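Local coordinates for protein anaerobically-induced outer membrane porin OprE (Pseudomonas aeruginosa, PDB 4FRX) that probably acts as a beta-barrel porin of the outer membrane, letting small solutes diffuse across it, at residues G52-Q55 against G59-V62; S189-K194 against L313-G318; S258-G263 against K276-N281; S285-Y290 against Q343-Y348; T327-G332 against I363-D368. All blocks are in the same frame, centred on the assembly; numbering follows the deposited sequence.

Contact 1 of 5, residues G52-Q55 against G59-V62. With C8E ((hydroxyethyloxy)tri(ethyloxy)octane), chain G.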
# COMPACT_ATOMS: atom_id res chain seq x y z
N GLY A 52 14.05 -19.70 12.63
CA GLY A 52 15.34 -19.09 12.87
C GLY A 52 16.26 -19.50 11.73
O GLY A 52 15.80 -20.05 10.72
N PHE A 53 17.55 -19.22 11.87
CA PHE A 53 18.53 -19.56 10.84
C PHE A 53 19.46 -20.67 11.32
O PHE A 53 19.90 -20.67 12.47
CB PHE A 53 19.34 -18.32 10.45
CG PHE A 53 18.53 -17.28 9.76
CD1 PHE A 53 17.86 -16.31 10.49
CD2 PHE A 53 18.40 -17.28 8.38
CE1 PHE A 53 17.08 -15.35 9.86
CE2 PHE A 53 17.63 -16.32 7.74
CZ PHE A 53 16.97 -15.36 8.49
N THR A 54 19.75 -21.60 10.41
CA THR A 54 20.74 -22.64 10.67
C THR A 54 22.10 -22.02 10.98
O THR A 54 22.36 -20.87 10.62
CB THR A 54 20.91 -23.58 9.47
OG1 THR A 54 21.26 -22.82 8.30
CG2 THR A 54 19.61 -24.36 9.20
N GLN A 55 22.96 -22.78 11.65
CA GLN A 55 24.24 -22.26 12.09
C GLN A 55 25.23 -22.15 10.93
O GLN A 55 25.11 -22.85 9.92
CB GLN A 55 24.81 -23.11 13.22
CG GLN A 55 23.99 -23.03 14.51
N GLY A 59 23.40 -18.62 7.13
CA GLY A 59 22.31 -19.36 7.72
C GLY A 59 21.13 -19.49 6.77
O GLY A 59 20.92 -18.65 5.90
N PHE A 60 20.36 -20.57 6.90
CA PHE A 60 19.19 -20.77 6.07
C PHE A 60 17.95 -20.89 6.92
O PHE A 60 18.01 -21.40 8.04
CB PHE A 60 19.36 -22.01 5.21
CG PHE A 60 20.46 -21.90 4.20
CD1 PHE A 60 20.24 -21.25 3.01
CD2 PHE A 60 21.71 -22.41 4.46
CE1 PHE A 60 21.26 -21.13 2.07
CE2 PHE A 60 22.73 -22.29 3.53
CZ PHE A 60 22.49 -21.66 2.34
N GLY A 61 16.82 -20.44 6.37
CA GLY A 61 15.56 -20.53 7.08
C GLY A 61 14.40 -20.61 6.11
O GLY A 61 14.59 -20.66 4.89
N VAL A 62 13.19 -20.64 6.66
CA VAL A 62 11.98 -20.66 5.84
C VAL A 62 10.85 -19.97 6.61
O VAL A 62 10.69 -20.18 7.82
CB VAL A 62 11.59 -22.12 5.42
CG1 VAL A 62 11.28 -22.97 6.63
CG2 VAL A 62 10.40 -22.11 4.45
C1 C8E G . 18.05 -27.32 11.67
C2 C8E G . 17.57 -28.18 10.51
C3 C8E G . 16.50 -27.46 9.69
C4 C8E G . 16.58 -27.89 8.23
C6 C8E G . 15.72 -25.25 6.05
C7 C8E G . 16.49 -24.34 5.10
C8 C8E G . 15.57 -23.55 4.19
O9 C8E G . 15.71 -23.99 2.85
C10 C8E G . 14.88 -23.27 1.98
C11 C8E G . 14.30 -24.20 0.92
O12 C8E G . 13.27 -24.96 1.51
C13 C8E G . 12.03 -24.29 1.57
C14 C8E G . 11.61 -23.80 0.18
O15 C8E G . 10.63 -22.79 0.34
C16 C8E G . 9.96 -22.49 -0.86
C17 C8E G . 10.61 -21.28 -1.51
O18 C8E G . 9.99 -21.03 -2.75
C19 C8E G . 10.91 -21.13 -3.81
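Thr54 OG1 takes the backbone N-H of Phe60 at 2.8 Å from Phe60 N, in a nearly straight bond (159° at the hydrogen). The same threonine engages the other polar group of that residue: its own backbone N-H reaches Phe60 O at 2.9 Å from Thr54 N. One residue of the turn thus clasps both the N-H and the C=O of its strand partner. The side-chain half of the clasp depends on chi1 of 57°, which tucks OG1 between the threonine's backbone N and carbonyl carbon and turns it to the strand, while CG2 rests 3.6 Å from Phe60 O. A CA-H...O contact from Phe53 CA adds a second, softer donor to that oxygen at 3.4 Å.

Beside the clasp, Phe53 turns the edge of its ring to the strand, with CD2 3.8 Å from Gly59 O and the oxygen close to the ring plane. Gly59 presents its CA to Thr54 O at 3.3 Å. The ring of Phe53 continues onto Lys111 and Lys113 of strand 102-114, while Gly52 is held by a backbone bond to Phe9. On the other flank the detergent C8E runs along the strand, C7 lying 3.7 Å from Phe60 CB.

The segment 52-55 belongs to the short connection between strands 37-50 and 59-71, probably at the periplasmic rim. Thr54 gives both main-chain polar groups of Phe60 a partner near the start of the strand, while the side chain of Phe60 points away from 52-55, with its CB against the detergent, probably on the barrel's apolar outer surface.

Contact 2 of 5, residues S189-K194 against L313-G318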
# COMPACT_ATOMS: atom_id res chain seq x y z
N SER A 189 -6.08 -6.26 -22.01
CA SER A 189 -5.17 -6.01 -20.90
C SER A 189 -3.76 -6.52 -21.20
O SER A 189 -3.58 -7.47 -21.97
CB SER A 189 -5.70 -6.65 -19.62
OG SER A 189 -5.77 -8.06 -19.77
N ARG A 190 -2.77 -5.88 -20.60
CA ARG A 190 -1.39 -6.31 -20.76
C ARG A 190 -0.70 -6.26 -19.41
O ARG A 190 -1.07 -5.49 -18.53
CB ARG A 190 -0.65 -5.42 -21.76
CG ARG A 190 -1.17 -5.53 -23.19
CD ARG A 190 -0.87 -6.89 -23.80
NE ARG A 190 -1.25 -6.96 -25.22
CZ ARG A 190 -2.42 -7.39 -25.66
NH1 ARG A 190 -3.37 -7.78 -24.80
NH2 ARG A 190 -2.67 -7.41 -26.96
N ASP A 191 0.31 -7.10 -19.25
CA ASP A 191 1.00 -7.15 -17.98
C ASP A 191 2.47 -7.46 -18.19
O ASP A 191 2.93 -7.56 -19.32
CB ASP A 191 0.33 -8.15 -17.04
CG ASP A 191 0.06 -9.50 -17.70
OD1 ASP A 191 0.88 -9.93 -18.53
OD2 ASP A 191 -0.97 -10.13 -17.38
N SER A 192 3.19 -7.59 -17.09
CA SER A 192 4.61 -7.84 -17.14
C SER A 192 4.99 -8.72 -15.98
O SER A 192 4.42 -8.60 -14.89
CB SER A 192 5.36 -6.51 -17.05
OG SER A 192 6.74 -6.75 -16.93
N ASN A 193 5.97 -9.59 -16.19
CA ASN A 193 6.41 -10.47 -15.11
C ASN A 193 7.78 -10.11 -14.56
O ASN A 193 8.44 -10.94 -13.94
CB ASN A 193 6.35 -11.95 -15.53
CG ASN A 193 7.25 -12.27 -16.71
OD1 ASN A 193 8.04 -11.43 -17.16
ND2 ASN A 193 7.13 -13.48 -17.23
N LYS A 194 8.22 -8.87 -14.80
CA LYS A 194 9.47 -8.39 -14.22
C LYS A 194 9.35 -6.98 -13.62
O LYS A 194 9.14 -6.01 -14.34
CB LYS A 194 10.60 -8.41 -15.26
CG LYS A 194 10.98 -9.80 -15.73
CD LYS A 194 11.99 -9.75 -16.87
N LEU A 313 2.00 -0.41 -9.01
CA LEU A 313 1.57 -1.78 -9.31
C LEU A 313 0.10 -1.97 -8.92
O LEU A 313 -0.28 -1.69 -7.79
CB LEU A 313 2.44 -2.78 -8.56
CG LEU A 313 3.93 -2.73 -8.90
CD1 LEU A 313 4.67 -3.86 -8.19
CD2 LEU A 313 4.18 -2.76 -10.42
N ASN A 314 -0.70 -2.44 -9.86
CA ASN A 314 -2.16 -2.43 -9.69
C ASN A 314 -2.80 -3.40 -10.66
O ASN A 314 -2.93 -3.09 -11.84
CB ASN A 314 -2.66 -1.00 -9.98
CG ASN A 314 -4.13 -0.81 -9.66
OD1 ASN A 314 -4.82 -1.73 -9.23
ND2 ASN A 314 -4.62 0.42 -9.87
N ARG A 315 -3.18 -4.58 -10.17
CA ARG A 315 -3.74 -5.61 -11.06
C ARG A 315 -5.16 -5.26 -11.50
O ARG A 315 -5.61 -5.64 -12.59
CB ARG A 315 -3.68 -6.99 -10.35
CG ARG A 315 -4.39 -8.19 -11.05
CD ARG A 315 -4.38 -8.16 -12.58
NE ARG A 315 -3.17 -8.68 -13.19
CZ ARG A 315 -2.92 -8.63 -14.49
NH1 ARG A 315 -3.76 -8.06 -15.35
NH2 ARG A 315 -1.79 -9.15 -14.94
N GLY A 316 -5.87 -4.49 -10.68
CA GLY A 316 -7.28 -4.25 -10.93
C GLY A 316 -8.11 -5.46 -10.49
O GLY A 316 -7.64 -6.27 -9.69
N ASP A 317 -9.33 -5.57 -11.00
CA ASP A 317 -10.26 -6.64 -10.61
C ASP A 317 -10.49 -6.68 -9.10
O ASP A 317 -10.71 -7.75 -8.53
CB ASP A 317 -9.76 -8.02 -11.08
CG ASP A 317 -9.75 -8.16 -12.59
OD1 ASP A 317 -10.77 -7.85 -13.23
OD2 ASP A 317 -8.71 -8.58 -13.14
N GLY A 318 -10.42 -5.51 -8.46
CA GLY A 318 -10.65 -5.40 -7.03
C GLY A 318 -9.56 -5.95 -6.13
O GLY A 318 -9.79 -6.15 -4.93
O HOH W 1 -3.31 -9.16 -18.24
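Asp191 and Arg315 sit on two irregular loop segments whose backbones stay well apart, 8.5 Å between their CA atoms at the closest pairing, so the gap is bridged by side chains. Most of the reach is Arg315's. Its chain bends at chi2 (33°) and chi3, which carries the guanidinium toward the other loop although the CB starts in a different direction. NH2 then donates to Asp191 OD2 at 2.8 Å, the one direct polar link of the contact and a salt bridge.

The bridge is single-pronged, through NH2 alone, rather than the flat, two-pronged pairing often seen between these groups. Carboxylate and guanidinium planes are nearly perpendicular, 86° apart. OD2 is met on its anti side, somewhat out of the carboxylate plane, by a bent bond (144° at the hydrogen), while Asp191 CB is only 3.1 Å from NH2. A water completes the arrangement: it donates to Asp191 OD2 at 2.7 Å and to Ser189 OG, and accepts from Arg315 NH1 at 3.1 Å. OD2 therefore receives two donors, and the water ties the second guanidinium nitrogen back to the same carboxylate oxygen. Such a network would probably favour the ionised form of the aspartate.

Arg315 NH2 also donates to Ser176 O at the end of the short strand 174-176, whose Ser176 side touches Asp191 as well. The contact consequently joins the loop leading into strand 195-203 to the long loop between strands 295-305 and 340-349, with strand 174-176 lying against both partners and Ser192 reaching over to Leu217 of strand 208-217.

Contact 3 of 5, residues S258-G263 against K276-N281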
# COMPACT_ATOMS: atom_id res chain seq x y z
N SER A 258 4.49 1.49 -31.19
CA SER A 258 3.89 0.19 -31.48
C SER A 258 3.52 -0.54 -30.19
O SER A 258 2.53 -1.28 -30.15
CB SER A 258 4.82 -0.66 -32.34
OG SER A 258 6.04 -0.88 -31.67
N GLY A 259 4.32 -0.33 -29.15
CA GLY A 259 4.06 -0.97 -27.87
C GLY A 259 2.76 -0.46 -27.28
O GLY A 259 1.94 -1.24 -26.80
N ARG A 260 2.57 0.85 -27.34
CA ARG A 260 1.34 1.46 -26.82
C ARG A 260 0.12 1.03 -27.65
O ARG A 260 -0.95 0.75 -27.09
CB ARG A 260 1.46 2.98 -26.73
CG ARG A 260 2.53 3.42 -25.72
CD ARG A 260 2.42 4.89 -25.40
NE ARG A 260 2.59 5.71 -26.60
CZ ARG A 260 3.77 6.10 -27.07
NH1 ARG A 260 4.88 5.76 -26.44
NH2 ARG A 260 3.84 6.85 -28.16
N ALA A 261 0.30 0.94 -28.96
CA ALA A 261 -0.71 0.40 -29.86
C ALA A 261 -1.15 -1.02 -29.46
O ALA A 261 -2.30 -1.40 -29.67
CB ALA A 261 -0.20 0.42 -31.31
N ASP A 262 -0.23 -1.81 -28.90
CA ASP A 262 -0.57 -3.17 -28.48
C ASP A 262 -1.07 -3.22 -27.03
O ASP A 262 -1.33 -4.29 -26.49
CB ASP A 262 0.62 -4.12 -28.66
CG ASP A 262 0.23 -5.58 -28.44
OD1 ASP A 262 -0.83 -6.01 -28.96
OD2 ASP A 262 0.97 -6.29 -27.73
N GLY A 263 -1.20 -2.06 -26.40
CA GLY A 263 -1.83 -2.03 -25.10
C GLY A 263 -0.90 -1.85 -23.92
O GLY A 263 -1.34 -1.94 -22.78
N LYS A 276 -5.35 6.96 -22.58
CA LYS A 276 -4.33 5.93 -22.35
C LYS A 276 -3.11 6.29 -23.19
O LYS A 276 -3.25 6.77 -24.31
CB LYS A 276 -4.86 4.54 -22.75
CG LYS A 276 -5.92 3.99 -21.83
CD LYS A 276 -6.39 2.62 -22.28
CE LYS A 276 -7.40 2.04 -21.28
NZ LYS A 276 -8.49 3.00 -20.97
N GLY A 277 -1.92 6.07 -22.65
CA GLY A 277 -0.72 6.42 -23.39
C GLY A 277 0.58 6.21 -22.63
O GLY A 277 0.69 5.30 -21.82
N GLU A 278 1.55 7.07 -22.91
CA GLU A 278 2.91 6.87 -22.41
C GLU A 278 2.97 7.29 -20.94
O GLU A 278 2.35 8.28 -20.57
CB GLU A 278 3.88 7.73 -23.20
CG GLU A 278 5.32 7.33 -23.00
CD GLU A 278 6.29 8.12 -23.85
OE1 GLU A 278 5.87 9.10 -24.52
OE2 GLU A 278 7.49 7.76 -23.85
N VAL A 279 3.70 6.54 -20.11
CA VAL A 279 3.95 7.00 -18.75
C VAL A 279 4.78 8.29 -18.81
O VAL A 279 5.71 8.38 -19.60
CB VAL A 279 4.68 5.93 -17.89
CG1 VAL A 279 5.13 6.52 -16.56
CG2 VAL A 279 3.78 4.73 -17.66
N ASP A 280 4.41 9.27 -17.99
CA ASP A 280 4.94 10.62 -18.04
C ASP A 280 4.33 11.37 -16.87
O ASP A 280 3.36 12.09 -17.03
CB ASP A 280 4.55 11.31 -19.37
CG ASP A 280 4.90 12.80 -19.41
OD1 ASP A 280 5.99 13.16 -18.93
OD2 ASP A 280 4.08 13.60 -19.91
N ASN A 281 4.91 11.20 -15.68
CA ASN A 281 4.37 11.80 -14.47
C ASN A 281 5.47 12.25 -13.50
O ASN A 281 6.44 11.53 -13.26
CB ASN A 281 3.41 10.82 -13.77
CG ASN A 281 2.75 11.41 -12.53
OD1 ASN A 281 1.63 11.92 -12.60
ND2 ASN A 281 3.42 11.33 -11.40
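This is a packing contact with a loose electrostatic component, made where the short helix 257-261 lies against the start of the chain's return to the barrel wall. Arg260 does the work from the helix, and Gly277 and Glu278 receive it. The aliphatic part of the arginine makes the closest approach: CD lies 3.4 Å from Glu278 N and 3.6 Å from Gly277 C, resting on the peptide that joins them. A bend at chi3 (-61°) then carries the guanidinium obliquely across Glu278, with NH1 3.8 Å from both CG and CD of Glu278.

The flat ends are turned only 22° from each other, yet they are not joined by a directed bond. Arg260 NH1 and Glu278 OE1 are 4.0 Å apart, a long salt bridge in which the oxygen stands well out of the guanidinium plane, so attraction between charges is all that links them. Each end has its stronger partner elsewhere: NH1 donates to Asn254 O, and Glu278 OE2 bonds Ser250 OG. Asn254 ties the region further through Gly277 O and Val279 N.

Behind Arg260 the helix ends in a Schellman motif at Gly263, where Gly263 N bonds Arg260 O at 2.9 Å. Along the chain the helix comes between strand 237-250 and the little antiparallel pair 266-267 and 276-277, where Gly277 pairs with Ser266; just beyond Glu278, strand 280-292 takes the chain back alongside strand 237-250.

Contact 4 of 5, residues S285-Y290 against Q343-Y348. With C8E ((hydroxyethyloxy)tri(ethyloxy)octane), chain E.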
# COMPACT_ATOMS: atom_id res chain seq x y z
N SER A 285 5.32 16.34 -3.18
CA SER A 285 4.44 16.64 -2.06
C SER A 285 5.19 17.07 -0.81
O SER A 285 6.35 16.71 -0.62
CB SER A 285 3.55 15.46 -1.73
OG SER A 285 4.32 14.41 -1.19
N GLY A 286 4.51 17.87 0.01
CA GLY A 286 5.01 18.30 1.31
C GLY A 286 3.86 18.14 2.29
O GLY A 286 2.75 18.61 2.02
N LEU A 287 4.09 17.44 3.39
CA LEU A 287 3.08 17.29 4.42
C LEU A 287 3.71 17.66 5.75
O LEU A 287 4.78 17.18 6.08
CB LEU A 287 2.57 15.84 4.46
CG LEU A 287 1.60 15.47 5.58
CD1 LEU A 287 0.24 16.18 5.38
CD2 LEU A 287 1.42 13.95 5.69
N PHE A 288 3.03 18.51 6.52
CA PHE A 288 3.56 18.99 7.78
C PHE A 288 2.55 18.66 8.85
O PHE A 288 1.37 18.95 8.70
CB PHE A 288 3.79 20.50 7.73
CG PHE A 288 4.67 20.94 6.60
CD1 PHE A 288 4.13 21.22 5.36
CD2 PHE A 288 6.04 21.04 6.77
CE1 PHE A 288 4.94 21.62 4.30
CE2 PHE A 288 6.86 21.43 5.72
CZ PHE A 288 6.30 21.71 4.48
N THR A 289 3.02 18.05 9.93
CA THR A 289 2.14 17.62 11.00
C THR A 289 2.72 18.12 12.31
O THR A 289 3.87 17.83 12.62
CB THR A 289 2.05 16.10 11.03
OG1 THR A 289 1.72 15.62 9.73
CG2 THR A 289 1.00 15.64 12.02
N TYR A 290 1.93 18.89 13.05
CA TYR A 290 2.34 19.36 14.37
C TYR A 290 1.53 18.65 15.44
O TYR A 290 0.30 18.60 15.38
CB TYR A 290 2.18 20.87 14.50
CG TYR A 290 2.71 21.37 15.82
CD1 TYR A 290 4.07 21.35 16.10
CD2 TYR A 290 1.85 21.86 16.80
CE1 TYR A 290 4.57 21.81 17.31
CE2 TYR A 290 2.34 22.33 18.01
CZ TYR A 290 3.70 22.30 18.26
OH TYR A 290 4.19 22.76 19.46
N GLN A 343 -4.68 19.07 1.51
CA GLN A 343 -5.31 18.26 2.53
C GLN A 343 -5.05 18.82 3.91
O GLN A 343 -4.04 19.47 4.15
CB GLN A 343 -4.82 16.82 2.46
CG GLN A 343 -3.34 16.66 2.80
CD GLN A 343 -2.91 15.21 2.77
OE1 GLN A 343 -2.80 14.56 3.81
NE2 GLN A 343 -2.65 14.70 1.58
N VAL A 344 -6.00 18.57 4.81
CA VAL A 344 -5.82 18.89 6.21
C VAL A 344 -6.13 17.66 7.04
O VAL A 344 -7.03 16.88 6.70
CB VAL A 344 -6.69 20.09 6.65
CG1 VAL A 344 -6.25 21.34 5.90
CG2 VAL A 344 -8.16 19.81 6.40
N ARG A 345 -5.36 17.48 8.11
CA ARG A 345 -5.52 16.31 8.96
C ARG A 345 -5.69 16.74 10.41
O ARG A 345 -5.07 17.70 10.85
CB ARG A 345 -4.27 15.44 8.88
CG ARG A 345 -3.97 14.90 7.50
CD ARG A 345 -2.79 13.94 7.56
NE ARG A 345 -2.49 13.44 6.23
CZ ARG A 345 -1.75 12.38 5.97
NH1 ARG A 345 -1.22 11.68 6.97
NH2 ARG A 345 -1.54 12.01 4.71
N TYR A 346 -6.54 16.03 11.14
CA TYR A 346 -6.61 16.19 12.59
C TYR A 346 -6.69 14.83 13.27
O TYR A 346 -7.40 13.92 12.83
CB TYR A 346 -7.81 17.03 13.03
CG TYR A 346 -7.90 17.08 14.54
CD1 TYR A 346 -7.00 17.83 15.28
CD2 TYR A 346 -8.86 16.34 15.23
CE1 TYR A 346 -7.05 17.86 16.67
CE2 TYR A 346 -8.93 16.37 16.62
CZ TYR A 346 -8.02 17.14 17.33
OH TYR A 346 -8.07 17.18 18.71
N GLY A 347 -5.96 14.70 14.37
CA GLY A 347 -6.02 13.50 15.19
C GLY A 347 -5.99 13.79 16.67
O GLY A 347 -5.48 14.82 17.10
N TYR A 348 -6.55 12.88 17.46
CA TYR A 348 -6.46 12.99 18.91
C TYR A 348 -6.25 11.62 19.53
O TYR A 348 -6.98 10.67 19.22
CB TYR A 348 -7.71 13.62 19.52
CG TYR A 348 -7.51 13.97 20.99
CD1 TYR A 348 -6.63 14.97 21.37
CD2 TYR A 348 -8.18 13.27 21.99
CE1 TYR A 348 -6.43 15.30 22.69
CE2 TYR A 348 -7.98 13.59 23.34
CZ TYR A 348 -7.10 14.62 23.67
OH TYR A 348 -6.87 14.97 24.98
C1 C8E E . -10.96 17.56 22.72
C2 C8E E . -10.36 16.52 21.77
C3 C8E E . -11.43 15.54 21.29
C4 C8E E . -11.23 15.20 19.82
C5 C8E E . -12.57 15.08 19.10
C6 C8E E . -12.89 13.61 18.85
C7 C8E E . -14.32 13.42 18.37
C8 C8E E . -14.45 12.10 17.63
O9 C8E E . -15.62 11.43 18.02
C10 C8E E . -16.62 11.50 17.03
C11 C8E E . -17.39 10.19 17.00
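Leu287 leaves its strand with CB directed toward segment 343-348, and chi1 of 174° sends CG on along that course, opposite the backbone N. CB and CG serve as a stem; the two methyls at the tip do the touching. CD1 comes to rest 3.8 Å from Gln343 OE1 and 4.0 Å from Arg345 NE. CD2 sits over the centre of one face of the Arg345 guanidinium, 3.5 Å from CZ, nearly equidistant from NH1 and NH2. The leucine chain crosses that of Arg345 at about a right angle and sets one methyl on the flat cation.

What keeps that plate still is Gln343, two residues earlier on the same strand. Its OE1 accepts from Arg345 NE at 2.7 Å and from Arg345 NH2 at 3.0 Å, a side-on grip on one oxygen that lies in the guanidinium plane. The NE bond runs nearly along the C=O axis (173°), whereas the NH2 bond uses a lone pair in the carbonyl plane. The amide nitrogen of Gln343 is tied to Ile326 O in the long loop.

Residues on the other side of this strand meet detergent: C2 of C8E stands over the centre of the Tyr348 ring, 3.8 Å above its plane, and Tyr346 OH is close to the same chain. Strands 280-292 and 340-349 are not paired; strand 295-305 runs between them, so Leu287 and Arg345 meet across the concave side. Arg345 and Gln343 turned inward, with Leu287 packed on them, and aromatics against detergent outside, make an arrangement characteristic of a transmembrane porin barrel.

Contact 5 of 5, residues T327-G332 against I363-D368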
# COMPACT_ATOMS: atom_id res chain seq x y z
N THR A 327 -1.82 11.25 -0.53
CA THR A 327 -3.23 11.29 -0.89
C THR A 327 -3.84 9.90 -1.08
O THR A 327 -4.98 9.78 -1.50
CB THR A 327 -3.44 12.09 -2.19
OG1 THR A 327 -2.70 11.47 -3.26
CG2 THR A 327 -2.98 13.54 -2.02
N ASP A 328 -3.10 8.84 -0.76
CA ASP A 328 -3.66 7.49 -0.86
C ASP A 328 -4.49 7.27 0.39
O ASP A 328 -3.95 7.02 1.46
CB ASP A 328 -2.57 6.42 -1.00
CG ASP A 328 -3.15 5.02 -1.26
OD1 ASP A 328 -3.97 4.53 -0.46
OD2 ASP A 328 -2.77 4.39 -2.27
N VAL A 329 -5.81 7.36 0.24
CA VAL A 329 -6.74 7.36 1.36
C VAL A 329 -7.76 6.23 1.20
O VAL A 329 -7.52 5.28 0.47
CB VAL A 329 -7.40 8.74 1.56
CG1 VAL A 329 -6.34 9.77 1.98
CG2 VAL A 329 -8.05 9.22 0.26
N GLN A 330 -8.90 6.33 1.88
CA GLN A 330 -9.76 5.16 2.01
C GLN A 330 -10.41 4.77 0.68
O GLN A 330 -10.49 3.59 0.34
CB GLN A 330 -10.82 5.36 3.10
CG GLN A 330 -11.72 4.15 3.29
CD GLN A 330 -12.73 4.33 4.41
OE1 GLN A 330 -12.56 5.18 5.29
NE2 GLN A 330 -13.80 3.52 4.39
N ILE A 331 -10.86 5.77 -0.07
CA ILE A 331 -11.50 5.49 -1.35
C ILE A 331 -10.59 5.92 -2.50
O ILE A 331 -10.16 5.08 -3.29
CB ILE A 331 -12.88 6.16 -1.47
CG1 ILE A 331 -13.85 5.57 -0.44
CG2 ILE A 331 -13.43 6.01 -2.89
CD1 ILE A 331 -15.24 6.24 -0.43
N GLY A 332 -10.28 7.21 -2.57
CA GLY A 332 -9.52 7.75 -3.69
C GLY A 332 -8.02 7.73 -3.47
O GLY A 332 -7.56 7.41 -2.36
N ILE A 363 -9.24 13.26 7.87
CA ILE A 363 -8.49 13.95 6.83
C ILE A 363 -9.49 14.40 5.78
O ILE A 363 -10.48 13.71 5.48
CB ILE A 363 -7.43 13.03 6.20
CG1 ILE A 363 -6.74 13.74 5.02
CG2 ILE A 363 -8.06 11.71 5.76
CD1 ILE A 363 -5.53 13.00 4.49
N TYR A 364 -9.27 15.60 5.27
CA TYR A 364 -10.10 16.08 4.19
C TYR A 364 -9.15 16.38 3.05
O TYR A 364 -8.11 17.00 3.27
CB TYR A 364 -10.83 17.35 4.61
CG TYR A 364 -11.62 17.95 3.48
CD1 TYR A 364 -12.89 17.47 3.17
CD2 TYR A 364 -11.09 18.96 2.69
CE1 TYR A 364 -13.61 18.00 2.12
CE2 TYR A 364 -11.80 19.49 1.63
CZ TYR A 364 -13.05 19.01 1.35
OH TYR A 364 -13.76 19.55 0.30
N LEU A 365 -9.49 15.94 1.84
CA LEU A 365 -8.66 16.21 0.67
C LEU A 365 -9.48 16.82 -0.47
O LEU A 365 -10.63 16.45 -0.69
CB LEU A 365 -7.97 14.93 0.15
CG LEU A 365 -7.22 14.04 1.13
CD1 LEU A 365 -8.18 13.00 1.72
CD2 LEU A 365 -6.03 13.35 0.47
N SER A 366 -8.87 17.74 -1.20
CA SER A 366 -9.56 18.41 -2.29
C SER A 366 -8.62 18.49 -3.49
O SER A 366 -7.56 19.12 -3.39
CB SER A 366 -10.01 19.81 -1.85
OG SER A 366 -10.74 20.45 -2.88
N GLY A 367 -9.00 17.83 -4.58
CA GLY A 367 -8.18 17.76 -5.78
C GLY A 367 -8.78 18.57 -6.92
O GLY A 367 -9.99 18.59 -7.11
N ASP A 368 -7.94 19.25 -7.69
CA ASP A 368 -8.46 19.94 -8.87
C ASP A 368 -7.46 19.94 -10.00
O ASP A 368 -6.41 19.33 -9.89
CB ASP A 368 -8.94 21.36 -8.54
CG ASP A 368 -7.81 22.31 -8.23
OD1 ASP A 368 -6.71 21.86 -7.85
OD2 ASP A 368 -8.04 23.53 -8.35
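Flat groups stand aside where Thr327 and Val329 meet Leu365 and Ile363: the interface is built from branched methyls, and the aromatic ring of the strand segment, Tyr364, goes the other way to meet Trp342 with ring planes at about 45°. Leu365 is the central piece. Its CD1 lies 3.7 Å from Val329 CG1, and its CD2 approaches the backbone at Thr327 CA at the same 3.7 Å, also touching the threonine's CB and CG2 at 3.9 Å. The leucine and valine chains slide past each other in opposite directions; CD1 meets Val329, while CD2 touches both Thr327 and Val329 CG1. Val329 CG1, placed by chi1 of -66° opposite the carbonyl carbon, also reaches Ile363 CD1 at 4.2 Å.

In OprD-family barrels some of the long loops fold into the channel, and segment 327-332 is consistent with this: it belongs to the long connection between strands 295-305 and 340-349 and lies against inward-facing residues of strand 358-370. A backbone bond from Val329 N to Gly332 O, 3.1 Å, closes the short loop on itself.

The polar groups of the loop look elsewhere. Thr327 OG1 bonds Lys333 O and Gln302 NE2, while the N-H groups of Ile331 and Gly332 go to the carboxylate of Glu381 on strand 377-389. Phe334 packs on Thr327, Val329 and Leu365 alike.

Contacts 1 to 5 follow one chain round a porin barrel. Contact 1 lies apart, its centre 34 to 45 Å from the others, at the turn into strand 59-71. Contact 3 is nested in the loop closed by contact 2, and the two touch through a salt bridge from Arg190 to Asp262, their centres 15 Å apart. Contacts 3 and 4 share strand 280-292. Contacts 4 and 5 interlock: their centres are 12 Å apart, their segments alternate along the chain, and they use the paired neighbours 340-349 and 358-370. Since contacts 2 and 5 both draw on the connection 306-339, that loop is held to other loops and to the wall, probably shaping the channel.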